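Local atomic coordinates of neural cell adhesion molecule 1, 140 kDa isoform (Homo sapiens, PDB entry 2E3V), a protein that probably mediates adhesion between cells, notably neural ones, at the cell surface, and is represented here by its first fibronectin type III domain. Residues 74-79 and 104-109; 25-30 and 82-87. All blocks are in the same frame, centred on the assembly; numbering follows the deposited sequence.

Interaction 1 (74-79 and 104-109). Unlike the reference sequence in segment 104-109: Arg107 (reference Gly).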
loop_
_atom_site.group_PDB
_atom_site.type_symbol
_atom_site.label_atom_id
_atom_site.label_comp_id
_atom_site.label_asym_id
_atom_site.label_seq_id
_atom_site.Cartn_x
_atom_site.Cartn_y
_atom_site.Cartn_z
ATOM N N LEU A 74 8.017 -7.809 6.031
ATOM C CA LEU A 74 8.110 -8.625 4.827
ATOM C C LEU A 74 9.333 -9.537 4.849
ATOM O O LEU A 74 10.259 -9.328 5.631
ATOM C CB LEU A 74 8.164 -7.730 3.595
ATOM C CG LEU A 74 7.005 -6.745 3.448
ATOM C CD1 LEU A 74 7.231 -5.868 2.230
ATOM C CD2 LEU A 74 5.674 -7.488 3.364
ATOM N N LYS A 75 9.316 -10.548 3.985
ATOM C CA LYS A 75 10.422 -11.489 3.853
ATOM C C LYS A 75 11.343 -11.002 2.734
ATOM O O LYS A 75 10.856 -10.535 1.696
ATOM C CB LYS A 75 9.900 -12.892 3.533
ATOM C CG LYS A 75 9.050 -13.522 4.637
ATOM C CD LYS A 75 8.568 -14.910 4.242
ATOM C CE LYS A 75 7.750 -15.560 5.364
ATOM N NZ LYS A 75 7.238 -16.901 4.978
ATOM N N PRO A 76 12.672 -11.089 2.940
ATOM C CA PRO A 76 13.605 -10.665 1.889
ATOM C C PRO A 76 13.514 -11.576 0.670
ATOM O O PRO A 76 13.064 -12.713 0.794
ATOM C CB PRO A 76 14.987 -10.803 2.552
ATOM C CG PRO A 76 14.711 -10.885 4.033
ATOM C CD PRO A 76 13.381 -11.570 4.141
ATOM N N GLU A 77 13.923 -11.068 -0.495
ATOM C CA GLU A 77 13.938 -11.850 -1.740
ATOM C C GLU A 77 12.592 -12.524 -2.035
ATOM O O GLU A 77 12.547 -13.655 -2.525
ATOM C CB GLU A 77 15.070 -12.893 -1.713
ATOM C CG GLU A 77 16.466 -12.288 -1.716
ATOM C CD GLU A 77 17.576 -13.322 -1.715
ATOM O OE1 GLU A 77 17.411 -14.401 -1.104
ATOM O OE2 GLU A 77 18.632 -13.046 -2.319
ATOM N N THR A 78 11.506 -11.817 -1.738
ATOM C CA THR A 78 10.156 -12.360 -1.891
ATOM C C THR A 78 9.291 -11.444 -2.748
ATOM O O THR A 78 9.330 -10.213 -2.599
ATOM C CB THR A 78 9.492 -12.587 -0.506
ATOM O OG1 THR A 78 10.290 -13.498 0.261
ATOM C CG2 THR A 78 8.070 -13.151 -0.637
ATOM N N THR A 79 8.522 -12.044 -3.653
ATOM C CA THR A 79 7.607 -11.275 -4.493
ATOM C C THR A 79 6.237 -11.161 -3.833
ATOM O O THR A 79 5.687 -12.152 -3.355
ATOM C CB THR A 79 7.513 -11.854 -5.920
ATOM O OG1 THR A 79 8.814 -11.830 -6.520
ATOM C CG2 THR A 79 6.558 -11.035 -6.788
ATOM N N GLN A 104 14.286 -6.841 -1.544
ATOM C CA GLN A 104 15.709 -7.055 -1.763
ATOM C C GLN A 104 16.262 -8.100 -0.786
ATOM O O GLN A 104 15.601 -8.440 0.201
ATOM C CB GLN A 104 16.451 -5.732 -1.564
ATOM C CG GLN A 104 16.011 -4.602 -2.496
ATOM C CD GLN A 104 16.632 -3.257 -2.139
ATOM O OE1 GLN A 104 17.370 -3.134 -1.162
ATOM N NE2 GLN A 104 16.329 -2.239 -2.936
ATOM N N PRO A 105 17.467 -8.636 -1.067
ATOM C CA PRO A 105 18.078 -9.455 -0.029
ATOM C C PRO A 105 18.568 -8.550 1.100
ATOM O O PRO A 105 18.708 -7.337 0.904
ATOM C CB PRO A 105 19.264 -10.111 -0.745
ATOM C CG PRO A 105 19.584 -9.210 -1.880
ATOM C CD PRO A 105 18.293 -8.567 -2.290
ATOM N N VAL A 106 18.804 -9.126 2.273
ATOM C CA VAL A 106 19.351 -8.367 3.396
ATOM C C VAL A 106 20.681 -7.758 2.946
ATOM O O VAL A 106 21.586 -8.475 2.507
ATOM C CB VAL A 106 19.515 -9.247 4.657
ATOM C CG1 VAL A 106 20.234 -8.487 5.766
ATOM C CG2 VAL A 106 18.145 -9.727 5.140
ATOM N N ARG A 107 20.773 -6.432 3.022
ATOM C CA ARG A 107 21.951 -5.707 2.536
ATOM C C ARG A 107 23.228 -6.100 3.277
ATOM O O ARG A 107 23.193 -6.453 4.459
ATOM C CB ARG A 107 21.725 -4.186 2.584
ATOM C CG ARG A 107 21.757 -3.561 3.978
ATOM C CD ARG A 107 21.188 -2.145 3.984
ATOM N NE ARG A 107 21.906 -1.228 3.098
ATOM C CZ ARG A 107 21.563 0.041 2.890
ATOM N NH1 ARG A 107 20.505 0.561 3.501
ATOM N NH2 ARG A 107 22.276 0.796 2.066
ATOM N N GLU A 108 24.344 -6.056 2.553
ATOM C CA GLU A 108 25.653 -6.362 3.115
ATOM C C GLU A 108 26.051 -5.241 4.076
ATOM O O GLU A 108 26.103 -4.075 3.671
ATOM C CB GLU A 108 26.683 -6.507 1.991
ATOM C CG GLU A 108 28.051 -7.004 2.427
ATOM C CD GLU A 108 29.029 -7.128 1.267
ATOM O OE1 GLU A 108 30.245 -7.246 1.528
ATOM O OE2 GLU A 108 28.586 -7.105 0.096
ATOM N N PRO A 109 26.312 -5.591 5.356
ATOM C CA PRO A 109 26.701 -4.621 6.388
ATOM C C PRO A 109 27.882 -3.742 5.969
ATOM O O PRO A 109 28.862 -4.241 5.408
ATOM C CB PRO A 109 27.089 -5.510 7.576
ATOM C CG PRO A 109 26.299 -6.753 7.384
ATOM C CD PRO A 109 26.237 -6.962 5.897
#
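Pro76 and Glu77 meet Gln104, Pro105 and Val106 where the tyrosine-corner loop of a fibronectin type III domain touches the tail that follows its last strand. The corner itself is made by Tyr80, whose hydroxyl is hydrogen-bonded to Lys75 N. One backbone hydrogen bond joins the segments: Glu77 N-H donates to Gln104 O (3.2 Å, N-H...O 151°), arriving from above the carbonyl plane, 70° out of it. Within the loop, Thr78 OG1 bonds to Pro76 O at 2.9 Å, while Thr103, just ahead of the tail, uses its hydroxyl to bond both Lys75 O and Thr78 N. The apolar part is small. Pro76 runs alongside Val106 in the same direction, with Pro76 CG 3.8 Å from Val106 CG2; Val106 CG1 stands anti to the backbone N (chi1 173°), which puts CG2 on the proline side. Pro76 CB also rests 3.4 Å from Gln104 O, the oxygen that accepts the backbone bond. All five touching residues are exposed, and the buried surface totals 190 Å². The remaining contact is carbon against a carboxylate arm: the Glu77 chain, extended beyond CG, crosses the Pro105 ring at about a right angle, its CG 3.7 Å from Pro105 CA and its OE2 3.4 Å from Pro105 CB.

Interaction 2 (25-30 and 82-87)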
loop_
_atom_site.group_PDB
_atom_site.type_symbol
_atom_site.label_atom_id
_atom_site.label_comp_id
_atom_site.label_asym_id
_atom_site.label_seq_id
_atom_site.Cartn_x
_atom_site.Cartn_y
_atom_site.Cartn_z
ATOM N N VAL A 25 5.172 2.183 -0.651
ATOM C CA VAL A 25 4.229 2.126 -1.761
ATOM C C VAL A 25 3.650 3.509 -2.001
ATOM O O VAL A 25 2.949 4.047 -1.135
ATOM C CB VAL A 25 3.070 1.138 -1.476
ATOM C CG1 VAL A 25 2.069 1.141 -2.635
ATOM C CG2 VAL A 25 3.616 -0.282 -1.228
ATOM N N GLN A 26 3.962 4.079 -3.164
ATOM C CA GLN A 26 3.440 5.382 -3.548
ATOM C C GLN A 26 2.302 5.260 -4.526
ATOM O O GLN A 26 2.355 4.484 -5.483
ATOM C CB GLN A 26 4.516 6.297 -4.112
ATOM C CG GLN A 26 5.272 7.058 -3.033
ATOM C CD GLN A 26 6.267 8.028 -3.618
ATOM O OE1 GLN A 26 6.225 9.233 -3.333
ATOM N NE2 GLN A 26 7.142 7.524 -4.481
ATOM N N PHE A 27 1.286 6.077 -4.290
ATOM C CA PHE A 27 0.070 6.019 -5.061
ATOM C C PHE A 27 -0.459 7.421 -5.288
ATOM O O PHE A 27 -0.023 8.391 -4.648
ATOM C CB PHE A 27 -0.981 5.212 -4.278
ATOM C CG PHE A 27 -1.337 5.828 -2.943
ATOM C CD1 PHE A 27 -2.366 6.762 -2.842
ATOM C CD2 PHE A 27 -0.628 5.489 -1.796
ATOM C CE1 PHE A 27 -2.677 7.342 -1.607
ATOM C CE2 PHE A 27 -0.935 6.067 -0.562
ATOM C CZ PHE A 27 -1.960 6.989 -0.471
ATOM N N ASP A 28 -1.396 7.528 -6.215
ATOM C CA ASP A 28 -2.098 8.771 -6.399
ATOM C C ASP A 28 -3.550 8.499 -6.080
ATOM O O ASP A 28 -4.038 7.376 -6.236
ATOM C CB ASP A 28 -1.906 9.345 -7.813
ATOM C CG ASP A 28 -2.554 8.505 -8.900
ATOM O OD1 ASP A 28 -1.829 7.722 -9.541
ATOM O OD2 ASP A 28 -3.775 8.640 -9.132
ATOM N N GLU A 29 -4.229 9.544 -5.635
ATOM C CA GLU A 29 -5.636 9.487 -5.294
ATOM C C GLU A 29 -6.204 10.877 -5.574
ATOM O O GLU A 29 -5.549 11.867 -5.249
ATOM C CB GLU A 29 -5.769 9.132 -3.812
ATOM C CG GLU A 29 -7.179 9.119 -3.254
ATOM C CD GLU A 29 -8.019 7.965 -3.752
ATOM O OE1 GLU A 29 -7.463 7.046 -4.383
ATOM O OE2 GLU A 29 -9.245 7.977 -3.517
ATOM N N PRO A 30 -7.409 10.967 -6.178
ATOM C CA PRO A 30 -7.957 12.300 -6.460
ATOM C C PRO A 30 -8.077 13.191 -5.221
ATOM O O PRO A 30 -8.295 12.694 -4.105
ATOM C CB PRO A 30 -9.340 11.990 -7.035
ATOM C CG PRO A 30 -9.177 10.644 -7.646
ATOM C CD PRO A 30 -8.320 9.911 -6.654
ATOM N N VAL A 82 0.477 -6.139 -4.119
ATOM C CA VAL A 82 0.039 -5.122 -3.181
ATOM C C VAL A 82 -1.099 -4.325 -3.804
ATOM O O VAL A 82 -1.113 -4.076 -5.019
ATOM C CB VAL A 82 1.208 -4.199 -2.705
ATOM C CG1 VAL A 82 1.882 -3.486 -3.877
ATOM C CG2 VAL A 82 0.723 -3.189 -1.655
ATOM N N ARG A 83 -2.067 -3.966 -2.973
ATOM C CA ARG A 83 -3.190 -3.151 -3.419
ATOM C C ARG A 83 -3.630 -2.240 -2.284
ATOM O O ARG A 83 -3.279 -2.469 -1.112
ATOM C CB ARG A 83 -4.348 -4.027 -3.899
ATOM C CG ARG A 83 -4.826 -5.036 -2.874
ATOM C CD ARG A 83 -5.779 -6.028 -3.511
ATOM N NE ARG A 83 -6.420 -6.881 -2.517
ATOM C CZ ARG A 83 -7.209 -7.913 -2.808
ATOM N NH1 ARG A 83 -7.466 -8.224 -4.073
ATOM N NH2 ARG A 83 -7.748 -8.633 -1.827
ATOM N N LEU A 84 -4.399 -1.217 -2.639
ATOM C CA LEU A 84 -4.785 -0.166 -1.709
ATOM C C LEU A 84 -6.220 0.263 -1.901
ATOM O O LEU A 84 -6.721 0.267 -3.013
ATOM C CB LEU A 84 -3.916 1.068 -1.967
ATOM C CG LEU A 84 -2.643 1.441 -1.233
ATOM C CD1 LEU A 84 -1.786 0.265 -0.788
ATOM C CD2 LEU A 84 -1.873 2.355 -2.152
ATOM N N ALA A 85 -6.876 0.620 -0.805
ATOM C CA ALA A 85 -8.202 1.209 -0.857
ATOM C C ALA A 85 -8.221 2.447 0.035
ATOM O O ALA A 85 -7.463 2.542 1.007
ATOM C CB ALA A 85 -9.253 0.221 -0.418
ATOM N N ALA A 86 -9.089 3.390 -0.310
ATOM C CA ALA A 86 -9.274 4.611 0.461
ATOM C C ALA A 86 -10.610 4.564 1.190
ATOM O O ALA A 86 -11.579 3.985 0.695
ATOM C CB ALA A 86 -9.213 5.835 -0.458
ATOM N N LEU A 87 -10.647 5.180 2.365
ATOM C CA LEU A 87 -11.843 5.259 3.185
ATOM C C LEU A 87 -12.184 6.717 3.451
ATOM O O LEU A 87 -11.315 7.500 3.817
ATOM C CB LEU A 87 -11.613 4.557 4.538
ATOM C CG LEU A 87 -12.584 4.844 5.699
ATOM C CD1 LEU A 87 -13.893 4.100 5.530
ATOM C CD2 LEU A 87 -11.971 4.466 7.043
#
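Leu84 sets its CD2 methyl in the corner made by Val25 and Phe27, the central bump of a buried interface between strands 23-28 and 79-88. The short strand segments run in roughly the same direction, 9.3 Å apart and 45° askew, and are joined by side chains rather than by backbone bonds. Val25 CG1 lies 4.2 Å from Leu84 CD2. Against the aromatic residue the fit is much tighter: Phe27 CD2 is 3.4 Å from the same methyl, which approaches the ring obliquely, also nearing Phe27 CB. Phe27 CG lies between its backbone N and carbonyl carbon (chi1 61°), while Leu84 departs from the usual staggered torsions, consistent with some strain in this close packing. At the N-terminal ends of the segments, Val25 and Val82 pass one another head to tail and meet methyl to methyl, CG2 of Val25 4.1 Å from CG2 of Val82. Just beyond strand 23-28 the small Ala86 is matched by a longer partner: Glu29, bent at chi2, brings OE2 to 3.7 Å from Ala86 CB. Ile13, Val69 and Ile71 extend the apolar filling around the valines and Leu84, and Tyr41 packs against Phe27, Glu29 and Ala86. A PEG molecule, probably from the crystallisation liquor, lies beside Phe27. The apolar residues between the two antiparallel sheets form the hydrophobic core of the fibronectin type III beta-sandwich, with Glu29 at its edge.

In the fold
Of the four segments, 25-30 on strand 23-28 comes first from the N terminus; the chain then passes through 74-79 before reaching 82-87 on strand 79-88, and ends in the tail with 104-109. The two contacts therefore cross along the chain instead of nesting. Interaction 2 closes a loop with 51 residues between its segments and clamps the three-stranded sheet onto the four-stranded one, its centre about 6 Å from that of the chain. Interaction 1 closes a shorter span, containing strands 79-88 and 91-102, and ties the loop before the first of these to the tail after the second. Their centres are about 24 Å apart; strand 79-88 links them.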